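Side-chain contacts in pirin-like protein YhaK (Escherichia coli, PDB 2VEC), which is a monomeric cytoplasmic bicupin of the pirin family, without quercetin 2,3-dioxygenase activity and probably sensitive to oxidation: residues A[64-69]-A[203-208]; A[90-95]-A[246-251]; A[104-109]-A[114-119]; A[124-129]-A[137-142]. All coordinates share one frame; numbering follows the deposited sequence.

Contact 1 (A[64-69]-A[203-208]); sequences RVLNQE and RAYLQS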
loop_
_atom_site.group_PDB
_atom_site.type_symbol
_atom_site.label_atom_id
_atom_site.label_comp_id
_atom_site.label_asym_id
_atom_site.label_seq_id
_atom_site.Cartn_x
_atom_site.Cartn_y
_atom_site.Cartn_z
ATOM N N ARG A 64 3.235 -1.928 9.453
ATOM C CA ARG A 64 2.483 -1.900 10.738
ATOM C C ARG A 64 0.956 -1.887 10.600
ATOM O O ARG A 64 0.229 -2.392 11.449
ATOM C CB ARG A 64 2.958 -0.724 11.597
ATOM C CG ARG A 64 4.483 -0.754 11.878
ATOM C CD ARG A 64 4.931 -2.123 12.526
ATOM N NE ARG A 64 4.182 -2.470 13.742
ATOM C CZ ARG A 64 4.439 -1.968 14.948
ATOM N NH1 ARG A 64 5.434 -1.080 15.104
ATOM N NH2 ARG A 64 3.744 -2.379 16.001
ATOM N N VAL A 65 0.459 -1.308 9.517
ATOM C CA VAL A 65 -0.985 -1.289 9.305
ATOM C C VAL A 65 -1.171 -1.386 7.803
ATOM O O VAL A 65 -0.374 -0.814 7.056
ATOM C CB VAL A 65 -1.569 0.053 9.767
ATOM C CG1 VAL A 65 -3.025 0.279 9.161
ATOM C CG2 VAL A 65 -1.568 0.118 11.306
ATOM N N LEU A 66 -2.193 -2.120 7.364
ATOM C CA LEU A 66 -2.694 -1.958 5.998
ATOM C C LEU A 66 -4.202 -1.854 6.110
ATOM O O LEU A 66 -4.892 -2.720 6.713
ATOM C CB LEU A 66 -2.262 -3.109 5.061
ATOM C CG LEU A 66 -2.780 -2.858 3.609
ATOM C CD1 LEU A 66 -1.825 -3.324 2.583
ATOM C CD2 LEU A 66 -4.200 -3.443 3.394
ATOM N N ASN A 67 -4.739 -0.762 5.607
ATOM C CA ASN A 67 -6.178 -0.592 5.736
ATOM C C ASN A 67 -6.831 -0.122 4.472
ATOM O O ASN A 67 -6.150 0.360 3.559
ATOM C CB ASN A 67 -6.545 0.253 6.965
ATOM C CG ASN A 67 -6.317 1.724 6.786
ATOM O OD1 ASN A 67 -6.948 2.381 5.959
ATOM N ND2 ASN A 67 -5.462 2.283 7.645
ATOM N N GLN A 68 -8.130 -0.331 4.385
ATOM C CA GLN A 68 -8.909 0.274 3.329
ATOM C C GLN A 68 -10.103 0.909 3.992
ATOM O O GLN A 68 -10.768 0.282 4.815
ATOM C CB GLN A 68 -9.361 -0.733 2.278
ATOM C CG GLN A 68 -10.369 -0.090 1.287
ATOM C CD GLN A 68 -10.575 -0.910 0.034
ATOM O OE1 GLN A 68 -9.592 -1.332 -0.608
ATOM N NE2 GLN A 68 -11.847 -1.136 -0.337
ATOM N N GLU A 69 -10.339 2.178 3.684
ATOM C CA GLU A 69 -11.407 2.926 4.330
ATOM C C GLU A 69 -12.236 3.628 3.285
ATOM O O GLU A 69 -11.749 3.915 2.183
ATOM C CB GLU A 69 -10.828 3.926 5.331
ATOM C CG GLU A 69 -10.236 3.235 6.598
ATOM C CD GLU A 69 -11.326 2.562 7.446
ATOM O OE1 GLU A 69 -12.331 3.256 7.800
ATOM O OE2 GLU A 69 -11.195 1.344 7.740
ATOM N N ARG A 203 11.519 -10.827 3.441
ATOM C CA ARG A 203 10.086 -10.919 3.780
ATOM C C ARG A 203 9.307 -10.204 2.673
ATOM O O ARG A 203 9.717 -9.146 2.200
ATOM C CB ARG A 203 9.838 -10.260 5.145
ATOM C CG ARG A 203 8.422 -10.547 5.746
ATOM C CD ARG A 203 8.168 -9.820 7.117
ATOM N NE ARG A 203 9.181 -10.261 8.087
ATOM C CZ ARG A 203 9.191 -11.372 8.804
ATOM N NH1 ARG A 203 8.182 -12.237 8.768
ATOM N NH2 ARG A 203 10.230 -11.604 9.606
ATOM N N ALA A 204 8.182 -10.773 2.259
ATOM C CA ALA A 204 7.298 -10.063 1.328
ATOM C C ALA A 204 5.898 -10.106 1.884
ATOM O O ALA A 204 5.518 -11.080 2.603
ATOM C CB ALA A 204 7.311 -10.735 0.010
ATOM N N TYR A 205 5.119 -9.091 1.552
ATOM C CA TYR A 205 3.714 -9.140 1.882
ATOM C C TYR A 205 2.962 -8.949 0.571
ATOM O O TYR A 205 3.254 -8.013 -0.220
ATOM C CB TYR A 205 3.360 -8.012 2.856
ATOM C CG TYR A 205 1.891 -7.983 3.224
ATOM C CD1 TYR A 205 1.418 -8.820 4.208
ATOM C CD2 TYR A 205 1.010 -7.086 2.613
ATOM C CE1 TYR A 205 0.044 -8.834 4.563
ATOM C CE2 TYR A 205 -0.345 -7.050 2.998
ATOM C CZ TYR A 205 -0.805 -7.953 3.952
ATOM O OH TYR A 205 -2.126 -7.980 4.315
ATOM N N LEU A 206 1.946 -9.798 0.351
ATOM C CA LEU A 206 1.061 -9.690 -0.815
ATOM C C LEU A 206 -0.307 -9.204 -0.359
ATOM O O LEU A 206 -0.816 -9.713 0.639
ATOM C CB LEU A 206 0.860 -11.078 -1.439
ATOM C CG LEU A 206 2.146 -11.884 -1.670
ATOM C CD1 LEU A 206 1.777 -13.158 -2.422
ATOM C CD2 LEU A 206 3.145 -11.082 -2.505
ATOM N N GLN A 207 -0.947 -8.304 -1.128
ATOM C CA GLN A 207 -2.274 -7.804 -0.778
ATOM C C GLN A 207 -3.160 -7.800 -2.003
ATOM O O GLN A 207 -2.780 -7.255 -3.037
ATOM C CB GLN A 207 -2.203 -6.387 -0.146
ATOM C CG GLN A 207 -3.601 -5.812 0.201
ATOM C CD GLN A 207 -4.288 -6.658 1.280
ATOM O OE1 GLN A 207 -3.632 -7.072 2.238
ATOM N NE2 GLN A 207 -5.576 -6.918 1.131
ATOM N N SER A 208 -4.342 -8.402 -1.895
ATOM C CA SER A 208 -5.340 -8.251 -2.929
ATOM C C SER A 208 -6.046 -6.900 -2.712
ATOM O O SER A 208 -6.638 -6.674 -1.615
ATOM C CB SER A 208 -6.344 -9.411 -2.847
ATOM O OG SER A 208 -7.569 -9.045 -3.522
#
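Strands 64-69 and 203-208 come closest at Leu66 and Gln207, whose CA atoms lie 9.0 Å apart, so the two backbones meet through side chains, as strands of facing sheets do. Leu66 does the work on the first strand. Both of its methyls lie on the Gln207 side chain; Leu66 CD2 is 3.8 Å from the amide carbon CD of Gln207, and CD1 also reaches Tyr205, 4.0 Å from its ring atom CE2. With CG turned anti to the backbone N in Leu66 (chi1 -178°), the isobutyl group stands out from its strand.

The surface it lands on is held in place largely by bonds within the second strand. The Tyr205 hydroxyl donates to Gln207 OE1 over 2.7 Å, almost on the extension of the carbonyl bond. On the other end of the amide, NE2 gives a proton to Ser208 O at 3.0 Å, coming from above that carbonyl's plane, and outside the strand it also bonds to Gly228 O. Both ends of the buried amide thus have polar partners, and the leucine methyls pack against its carbon atoms. Leu140 adds a methyl beside Leu66, and Gln207 also touches Tyr45 and Phe47. The strands belong to the six-stranded sheets of the N- and C-terminal cupins, and their packing forms part of the interface between the two domains, as expected of a bicupin.

Contact 2 (A[90-95]-A[246-251]); sequences VILDGE and PLRALL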
loop_
_atom_site.group_PDB
_atom_site.type_symbol
_atom_site.label_atom_id
_atom_site.label_comp_id
_atom_site.label_asym_id
_atom_site.label_seq_id
_atom_site.Cartn_x
_atom_site.Cartn_y
_atom_site.Cartn_z
ATOM N N VAL A 90 -3.092 5.085 -1.196
ATOM C CA VAL A 90 -3.346 4.808 -2.574
ATOM C C VAL A 90 -4.827 5.109 -2.713
ATOM O O VAL A 90 -5.670 4.440 -2.106
ATOM C CB VAL A 90 -3.052 3.333 -2.900
ATOM C CG1 VAL A 90 -3.431 2.987 -4.372
ATOM C CG2 VAL A 90 -1.574 3.010 -2.580
ATOM N N ILE A 91 -5.122 6.179 -3.427
ATOM C CA ILE A 91 -6.519 6.548 -3.680
ATOM C C ILE A 91 -7.114 5.639 -4.739
ATOM O O ILE A 91 -6.667 5.622 -5.880
ATOM C CB ILE A 91 -6.687 7.991 -4.132
ATOM C CG1 ILE A 91 -5.860 8.951 -3.254
ATOM C CG2 ILE A 91 -8.190 8.372 -4.074
ATOM C CD1 ILE A 91 -6.193 8.886 -1.765
ATOM N N LEU A 92 -8.155 4.919 -4.346
ATOM C CA LEU A 92 -8.874 3.993 -5.214
ATOM C C LEU A 92 -10.097 4.607 -5.871
ATOM O O LEU A 92 -10.445 4.215 -6.984
ATOM C CB LEU A 92 -9.300 2.752 -4.407
ATOM C CG LEU A 92 -8.074 2.040 -3.811
ATOM C CD1 LEU A 92 -8.552 0.925 -2.853
ATOM C CD2 LEU A 92 -7.172 1.451 -4.917
ATOM N N ASP A 93 -10.779 5.526 -5.189
ATOM C CA ASP A 93 -11.980 6.135 -5.775
ATOM C C ASP A 93 -12.145 7.447 -5.093
ATOM O O ASP A 93 -11.912 7.548 -3.895
ATOM C CB ASP A 93 -13.260 5.243 -5.601
ATOM C CG ASP A 93 -14.517 5.810 -6.292
ATOM O OD1 ASP A 93 -14.494 6.209 -7.497
ATOM O OD2 ASP A 93 -15.589 5.756 -5.625
ATOM N N GLY A 94 -12.514 8.457 -5.877
ATOM C CA GLY A 94 -12.765 9.792 -5.355
ATOM C C GLY A 94 -11.531 10.673 -5.221
ATOM O O GLY A 94 -10.556 10.506 -5.941
ATOM N N GLU A 95 -11.588 11.605 -4.279
ATOM C CA GLU A 95 -10.565 12.625 -4.115
ATOM C C GLU A 95 -10.579 13.091 -2.678
ATOM O O GLU A 95 -11.630 13.168 -2.034
ATOM C CB GLU A 95 -10.805 13.838 -5.066
ATOM C CG GLU A 95 -12.249 14.210 -5.258
ATOM C CD GLU A 95 -12.455 15.524 -5.985
ATOM O OE1 GLU A 95 -11.458 16.192 -6.360
ATOM O OE2 GLU A 95 -13.639 15.890 -6.170
ATOM N N PRO A 246 -9.563 -10.759 -12.939
ATOM C CA PRO A 246 -8.945 -9.425 -13.084
ATOM C C PRO A 246 -8.445 -8.934 -11.730
ATOM O O PRO A 246 -9.153 -9.081 -10.741
ATOM C CB PRO A 246 -10.095 -8.561 -13.605
ATOM C CG PRO A 246 -11.008 -9.548 -14.335
ATOM C CD PRO A 246 -10.934 -10.814 -13.498
ATOM N N LEU A 247 -7.226 -8.395 -11.666
ATOM C CA LEU A 247 -6.546 -8.249 -10.388
ATOM C C LEU A 247 -5.935 -6.854 -10.218
ATOM O O LEU A 247 -5.387 -6.302 -11.170
ATOM C CB LEU A 247 -5.419 -9.279 -10.329
ATOM C CG LEU A 247 -4.478 -9.240 -9.131
ATOM C CD1 LEU A 247 -5.209 -9.777 -7.908
ATOM C CD2 LEU A 247 -3.195 -10.014 -9.442
ATOM N N ARG A 248 -6.039 -6.288 -9.012
ATOM C CA ARG A 248 -5.129 -5.225 -8.606
ATOM C C ARG A 248 -4.560 -5.709 -7.284
ATOM O O ARG A 248 -5.324 -6.187 -6.416
ATOM C CB ARG A 248 -5.825 -3.894 -8.430
ATOM C CG ARG A 248 -6.106 -3.174 -9.754
ATOM C CD ARG A 248 -6.660 -1.791 -9.469
ATOM N NE ARG A 248 -5.739 -0.907 -8.753
ATOM C CZ ARG A 248 -6.041 0.364 -8.498
ATOM N NH1 ARG A 248 -7.227 0.838 -8.934
ATOM N NH2 ARG A 248 -5.189 1.134 -7.839
ATOM N N ALA A 249 -3.239 -5.607 -7.129
ATOM C CA ALA A 249 -2.596 -6.100 -5.932
ATOM C C ALA A 249 -1.374 -5.263 -5.581
ATOM O O ALA A 249 -0.878 -4.480 -6.415
ATOM C CB ALA A 249 -2.163 -7.572 -6.149
ATOM N N LEU A 250 -0.837 -5.504 -4.397
ATOM C CA LEU A 250 0.437 -4.912 -4.014
ATOM C C LEU A 250 1.371 -6.047 -3.646
ATOM O O LEU A 250 0.920 -7.083 -3.117
ATOM C CB LEU A 250 0.270 -4.070 -2.738
ATOM C CG LEU A 250 -0.618 -2.828 -2.815
ATOM C CD1 LEU A 250 -0.698 -2.119 -1.442
ATOM C CD2 LEU A 250 -0.171 -1.838 -3.910
ATOM N N LEU A 251 2.663 -5.855 -3.913
ATOM C CA LEU A 251 3.665 -6.743 -3.355
ATOM C C LEU A 251 4.631 -5.808 -2.657
ATOM O O LEU A 251 5.153 -4.841 -3.277
ATOM C CB LEU A 251 4.410 -7.554 -4.421
ATOM C CG LEU A 251 5.420 -8.592 -3.849
ATOM C CD1 LEU A 251 5.582 -9.796 -4.783
ATOM C CD2 LEU A 251 6.801 -7.908 -3.663
HETATM O O HOH W 1 -5.780 3.863 -7.772
HETATM O O HOH W 2 -8.346 3.635 -8.886
#
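A water lies 2.7 Å from Ile91 O, to which it donates, and takes a proton from Arg248 NH2 at 2.8 Å. Next to it a second water repeats the arrangement, donating to Leu92 O and accepting from Arg248 NH1 at 3.0 Å. Both waters lie in the guanidinium plane at its edge, where the N-H groups point. Two successive carbonyls can serve in this way because Leu92 and Asp93 form a classic beta bulge opposite Thr136: the bulged backbone at Leu92 leaves the oxygens of Ile91 and Leu92 facing the same way instead of alternating.

One face of the guanidinium is met by Leu92, whose methyl CD2 stands 3.5 Å from NH2 and 3.9 Å from CZ of Arg248. The Leu92 and Arg248 side chains run past each other in opposite directions. Val90 CG1 approaches more distantly and obliquely, 4.3 Å from Arg248 NH2. A bend in the arginine at chi3 (63°) swings its end toward strand 85-93, while NE bonds to His186 within the C-terminal cupin, and Leu158 and His210 pack alongside.

Across this domain boundary the arginine therefore meets uncharged groups, a methyl on one face and water-linked carbonyls at the edge. Its positive charge is probably offset in part by the carbonyl dipoles, relayed through the two waters, which make up the distance between two strands too far apart to bond directly.

Contact 3 (A[104-109]-A[114-119]); sequences NHVQAS and LLLSTQ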
loop_
_atom_site.group_PDB
_atom_site.type_symbol
_atom_site.label_atom_id
_atom_site.label_comp_id
_atom_site.label_asym_id
_atom_site.label_seq_id
_atom_site.Cartn_x
_atom_site.Cartn_y
_atom_site.Cartn_z
ATOM N N ASN A 104 1.119 22.367 5.853
ATOM C CA ASN A 104 1.327 21.587 4.629
ATOM C C ASN A 104 0.029 20.955 4.140
ATOM O O ASN A 104 -0.793 20.514 4.945
ATOM C CB ASN A 104 2.378 20.505 4.819
ATOM C CG ASN A 104 3.696 21.045 5.302
ATOM O OD1 ASN A 104 4.222 20.583 6.310
ATOM N ND2 ASN A 104 4.251 22.014 4.581
ATOM N N HIS A 105 -0.166 20.948 2.824
ATOM C CA HIS A 105 -1.391 20.404 2.240
ATOM C C HIS A 105 -1.129 19.789 0.875
ATOM O O HIS A 105 -0.220 20.206 0.143
ATOM C CB HIS A 105 -2.470 21.478 2.132
ATOM C CG HIS A 105 -2.030 22.687 1.371
ATOM N ND1 HIS A 105 -2.181 22.803 0.006
ATOM C CD2 HIS A 105 -1.409 23.821 1.780
ATOM C CE1 HIS A 105 -1.687 23.962 -0.392
ATOM N NE2 HIS A 105 -1.211 24.599 0.665
ATOM N N VAL A 106 -1.952 18.796 0.537
ATOM C CA VAL A 106 -1.867 18.131 -0.741
ATOM C C VAL A 106 -3.226 17.501 -0.997
ATOM O O VAL A 106 -3.884 17.054 -0.065
ATOM C CB VAL A 106 -0.720 17.065 -0.733
ATOM C CG1 VAL A 106 -0.956 15.980 0.355
ATOM C CG2 VAL A 106 -0.517 16.450 -2.117
ATOM N N GLN A 107 -3.637 17.483 -2.257
ATOM C CA GLN A 107 -4.854 16.791 -2.688
ATOM C C GLN A 107 -4.462 15.560 -3.494
ATOM O O GLN A 107 -3.499 15.601 -4.265
ATOM C CB GLN A 107 -5.688 17.682 -3.614
ATOM C CG GLN A 107 -6.109 19.014 -3.058
ATOM C CD GLN A 107 -6.802 19.863 -4.144
ATOM O OE1 GLN A 107 -7.446 19.317 -5.048
ATOM N NE2 GLN A 107 -6.653 21.180 -4.069
ATOM N N ALA A 108 -5.226 14.481 -3.356
ATOM C CA ALA A 108 -4.971 13.268 -4.144
ATOM C C ALA A 108 -6.265 12.683 -4.687
ATOM O O ALA A 108 -7.185 12.492 -3.927
ATOM C CB ALA A 108 -4.252 12.236 -3.306
ATOM N N SER A 109 -6.325 12.419 -5.990
ATOM C CA SER A 109 -7.480 11.739 -6.619
ATOM C C SER A 109 -7.211 10.265 -6.934
ATOM O O SER A 109 -6.092 9.772 -6.805
ATOM C CB SER A 109 -7.888 12.428 -7.913
ATOM O OG SER A 109 -7.988 13.831 -7.766
ATOM N N LEU A 114 0.181 8.599 -2.464
ATOM C CA LEU A 114 0.681 9.734 -1.697
ATOM C C LEU A 114 1.518 9.176 -0.548
ATOM O O LEU A 114 1.030 8.294 0.168
ATOM C CB LEU A 114 -0.530 10.498 -1.139
ATOM C CG LEU A 114 -0.384 11.493 0.028
ATOM C CD1 LEU A 114 0.455 12.722 -0.387
ATOM C CD2 LEU A 114 -1.741 11.966 0.446
ATOM N N LEU A 115 2.713 9.717 -0.337
ATOM C CA LEU A 115 3.494 9.380 0.844
ATOM C C LEU A 115 3.623 10.596 1.780
ATOM O O LEU A 115 4.063 11.670 1.377
ATOM C CB LEU A 115 4.890 8.853 0.455
ATOM C CG LEU A 115 5.792 8.494 1.643
ATOM C CD1 LEU A 115 5.336 7.191 2.336
ATOM C CD2 LEU A 115 7.262 8.360 1.238
ATOM N N LEU A 116 3.215 10.431 3.033
ATOM C CA LEU A 116 3.449 11.465 4.056
ATOM C C LEU A 116 4.521 10.956 4.986
ATOM O O LEU A 116 4.322 9.929 5.637
ATOM C CB LEU A 116 2.141 11.729 4.827
ATOM C CG LEU A 116 0.950 12.133 3.954
ATOM C CD1 LEU A 116 -0.329 12.169 4.795
ATOM C CD2 LEU A 116 1.239 13.518 3.354
ATOM N N SER A 117 5.648 11.664 5.037
ATOM C CA SER A 117 6.779 11.287 5.908
ATOM C C SER A 117 6.536 12.114 7.133
ATOM O O SER A 117 6.779 13.323 7.116
ATOM C CB SER A 117 8.113 11.612 5.247
ATOM O OG SER A 117 8.270 10.732 4.135
ATOM N N THR A 118 5.936 11.493 8.148
ATOM C CA THR A 118 5.314 12.268 9.224
ATOM C C THR A 118 6.353 12.713 10.241
ATOM O O THR A 118 7.460 12.147 10.314
ATOM C CB THR A 118 4.177 11.499 9.936
ATOM O OG1 THR A 118 4.732 10.398 10.650
ATOM C CG2 THR A 118 3.143 10.974 8.926
ATOM N N GLN A 119 5.980 13.716 11.024
ATOM C CA GLN A 119 6.890 14.342 11.966
ATOM C C GLN A 119 6.289 14.287 13.358
ATOM O O GLN A 119 5.096 14.495 13.520
ATOM C CB GLN A 119 7.132 15.813 11.614
ATOM C CG GLN A 119 7.425 16.152 10.165
ATOM C CD GLN A 119 7.479 17.682 9.949
ATOM O OE1 GLN A 119 6.496 18.311 9.519
ATOM N NE2 GLN A 119 8.624 18.294 10.295
#
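Val106 carries CG1 between its backbone N and carbonyl carbon (chi1 60°), and Leu114 has CG anti to its N (chi1 162°); these settings send the two side chains straight at each other, tip to tip. The meeting is part of the interior of the N-terminal cupin's beta sandwich: strand 105-109 lies at the edge of the four-stranded sheet, strand 112-116 in the six-stranded one, and the chain passes from one sheet to the other through the short link between them. Leu114 presents both methyls to the same valine methyl, with Val106 CG1 3.6 Å from Leu114 CD1 and 4.1 Å from its CD2. All of it is hydrocarbon packing. Tyr98 lies against both Val106 and Leu114, closing the group from the neighbouring strand 95-100, while Ile153 on strand 153-157 touches Val106 and Leu116. Two residues along from Leu114, Leu116 reaches the valine only with its end, its CD2 standing 4.5 Å from Val106 CG1.

Contact 4 (A[124-129]-A[137-142]); sequences YSEHNL and RMQLWL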
loop_
_atom_site.group_PDB
_atom_site.type_symbol
_atom_site.label_atom_id
_atom_site.label_comp_id
_atom_site.label_asym_id
_atom_site.label_seq_id
_atom_site.Cartn_x
_atom_site.Cartn_y
_atom_site.Cartn_z
ATOM N N TYR A 124 -2.465 15.341 11.632
ATOM C CA TYR A 124 -2.757 15.132 10.227
ATOM C C TYR A 124 -4.233 14.870 10.006
ATOM O O TYR A 124 -4.846 14.097 10.737
ATOM C CB TYR A 124 -1.942 13.919 9.699
ATOM C CG TYR A 124 -0.453 14.162 9.737
ATOM C CD1 TYR A 124 0.219 14.717 8.637
ATOM C CD2 TYR A 124 0.293 13.869 10.890
ATOM C CE1 TYR A 124 1.627 14.951 8.685
ATOM C CE2 TYR A 124 1.661 14.111 10.946
ATOM C CZ TYR A 124 2.322 14.648 9.850
ATOM O OH TYR A 124 3.685 14.885 9.949
ATOM N N SER A 125 -4.795 15.485 8.975
ATOM C CA SER A 125 -6.214 15.316 8.691
ATOM C C SER A 125 -6.451 14.906 7.246
ATOM O O SER A 125 -5.650 15.207 6.359
ATOM C CB SER A 125 -6.987 16.592 9.029
ATOM O OG SER A 125 -6.833 17.569 8.022
ATOM N N GLU A 126 -7.560 14.211 7.022
ATOM C CA GLU A 126 -7.889 13.679 5.712
ATOM C C GLU A 126 -9.351 13.981 5.453
ATOM O O GLU A 126 -10.203 13.548 6.223
ATOM C CB GLU A 126 -7.624 12.165 5.677
ATOM C CG GLU A 126 -8.394 11.401 4.586
ATOM C CD GLU A 126 -7.976 9.933 4.459
ATOM O OE1 GLU A 126 -7.721 9.272 5.492
ATOM O OE2 GLU A 126 -7.901 9.444 3.309
ATOM N N HIS A 127 -9.633 14.752 4.404
ATOM C CA HIS A 127 -11.017 15.162 4.096
ATOM C C HIS A 127 -11.428 14.711 2.712
ATOM O O HIS A 127 -10.663 14.871 1.757
ATOM C CB HIS A 127 -11.208 16.689 4.100
ATOM C CG HIS A 127 -10.790 17.385 5.360
ATOM N ND1 HIS A 127 -10.403 16.721 6.508
ATOM C CD2 HIS A 127 -10.722 18.709 5.652
ATOM C CE1 HIS A 127 -10.105 17.606 7.446
ATOM N NE2 HIS A 127 -10.287 18.819 6.952
ATOM N N ASN A 128 -12.651 14.205 2.585
ATOM C CA ASN A 128 -13.204 13.918 1.273
ATOM C C ASN A 128 -13.586 15.243 0.581
ATOM O O ASN A 128 -14.370 16.017 1.118
ATOM C CB ASN A 128 -14.413 12.979 1.410
ATOM C CG ASN A 128 -15.011 12.571 0.073
ATOM O OD1 ASN A 128 -14.627 13.102 -0.989
ATOM N ND2 ASN A 128 -15.983 11.623 0.119
ATOM N N LEU A 129 -13.014 15.495 -0.601
ATOM C CA LEU A 129 -13.261 16.753 -1.313
ATOM C C LEU A 129 -14.645 16.861 -1.963
ATOM O O LEU A 129 -15.068 17.972 -2.322
ATOM C CB LEU A 129 -12.164 17.011 -2.353
ATOM C CG LEU A 129 -10.852 17.605 -1.826
ATOM C CD1 LEU A 129 -9.716 17.393 -2.817
ATOM C CD2 LEU A 129 -11.057 19.097 -1.536
ATOM N N ARG A 137 -9.846 4.567 -0.115
ATOM C CA ARG A 137 -8.409 4.611 -0.226
ATOM C C ARG A 137 -7.770 3.545 0.634
ATOM O O ARG A 137 -8.310 3.195 1.681
ATOM C CB ARG A 137 -7.859 5.988 0.107
ATOM C CG ARG A 137 -8.114 6.481 1.501
ATOM C CD ARG A 137 -6.877 6.311 2.335
ATOM N NE ARG A 137 -7.201 6.707 3.711
ATOM C CZ ARG A 137 -7.477 5.853 4.685
ATOM N NH1 ARG A 137 -7.451 4.548 4.450
ATOM N NH2 ARG A 137 -7.750 6.315 5.897
ATOM N N MET A 138 -6.643 3.032 0.169
ATOM C CA MET A 138 -5.903 2.012 0.909
ATOM C C MET A 138 -4.732 2.759 1.531
ATOM O O MET A 138 -4.257 3.754 0.972
ATOM C CB MET A 138 -5.445 0.929 -0.037
ATOM C CG MET A 138 -4.480 -0.079 0.591
ATOM S SD MET A 138 -4.370 -1.587 -0.390
ATOM C CE MET A 138 -5.996 -2.334 -0.136
ATOM N N GLN A 139 -4.336 2.341 2.721
ATOM C CA GLN A 139 -3.328 3.090 3.493
ATOM C C GLN A 139 -2.421 2.081 4.103
ATOM O O GLN A 139 -2.907 1.065 4.637
ATOM C CB GLN A 139 -4.030 3.943 4.562
ATOM C CG GLN A 139 -3.058 4.675 5.483
ATOM C CD GLN A 139 -3.754 5.566 6.463
ATOM O OE1 GLN A 139 -3.995 5.168 7.594
ATOM N NE2 GLN A 139 -4.099 6.775 6.038
ATOM N N LEU A 140 -1.107 2.317 3.990
ATOM C CA LEU A 140 -0.082 1.497 4.613
ATOM C C LEU A 140 0.630 2.363 5.658
ATOM O O LEU A 140 0.825 3.562 5.405
ATOM C CB LEU A 140 0.963 1.104 3.535
ATOM C CG LEU A 140 0.713 -0.030 2.531
ATOM C CD1 LEU A 140 -0.594 0.089 1.760
ATOM C CD2 LEU A 140 1.898 -0.083 1.546
ATOM N N TRP A 141 0.997 1.806 6.818
ATOM C CA TRP A 141 1.918 2.487 7.744
ATOM C C TRP A 141 3.214 1.672 7.801
ATOM O O TRP A 141 3.143 0.446 8.018
ATOM C CB TRP A 141 1.379 2.537 9.188
ATOM C CG TRP A 141 0.070 3.251 9.443
ATOM C CD1 TRP A 141 -0.860 3.708 8.517
ATOM C CD2 TRP A 141 -0.480 3.513 10.717
ATOM N NE1 TRP A 141 -1.939 4.254 9.171
ATOM C CE2 TRP A 141 -1.724 4.157 10.525
ATOM C CE3 TRP A 141 -0.032 3.279 12.035
ATOM C CZ2 TRP A 141 -2.530 4.546 11.597
ATOM C CZ3 TRP A 141 -0.850 3.689 13.103
ATOM C CH2 TRP A 141 -2.060 4.314 12.878
ATOM N N LEU A 142 4.374 2.336 7.632
ATOM C CA LEU A 142 5.702 1.677 7.776
ATOM C C LEU A 142 6.403 2.347 8.938
ATOM O O LEU A 142 6.328 3.589 9.051
ATOM C CB LEU A 142 6.563 1.923 6.524
ATOM C CG LEU A 142 5.944 1.329 5.239
ATOM C CD1 LEU A 142 6.771 1.770 3.974
ATOM C CD2 LEU A 142 5.979 -0.172 5.362
#
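Glu126 and Arg137 make the tight part of this contact, a buried salt bridge in which the arginine grips the carboxylate side-on. Arg137 NE donates to Glu126 OE2 at 2.9 Å, meeting the syn lone pair of that oxygen, although OE2 is tilted from the guanidinium plane. NH2 of Arg137 reaches Glu126 OE1 at 3.0 Å, and here the oxygen lies practically in the guanidinium plane; a weak third bond joins NE to the same OE1 over 3.2 Å. The side chains approach from opposite directions, and their carboxylate and guanidinium planes are 25° apart, nearly coplanar. Glu126 is extended beyond CG, whereas Arg137 bends at chi2 (101°), laying NE and NH2 along the carboxylate.

The pair spans the inside of the N-terminal cupin's beta sandwich, from strand 124-128 of the four-stranded sheet to strand 135-143 of the six-stranded one. Phe77 packs on both partners. Tyr98 OH bonds to Glu126 OE2 and Asn67 OD1 to Arg137 NH1, so both charged groups have further polar holds.

Toward Gln139 the contact is looser: its NE2 stays 4.4 Å from Glu126 OE1, bonding instead to Asn89 OD1, though it lies over one guanidinium face of Arg137, off toward the rim. Gln139 OE1 accepts from Trp141 NE1 at 2.7 Å, with the donor above the carbonyl plane. The indole, on a partly exposed residue, packs on Tyr82 edge-to-face.

From the N terminus, segment 64-69 opens contact 1 and segment 90-95 opens contact 2, both with partners far along the chain. Contact 3 then closes a short loop between 104-109 and 114-119, and contact 4 closes the next, between 124-129 and 137-142. These two follow in series, and both are nested within the long loops of contacts 1 and 2. Strand 203-208 completes contact 1 and 246-251 completes contact 2, so the long loops cross. Contacts 3 and 4 join the two sheets of the N-terminal cupin; contacts 1 and 2 fasten its larger sheet to that of the C-terminal cupin, where strands 203-208 and 247-254 are neighbours.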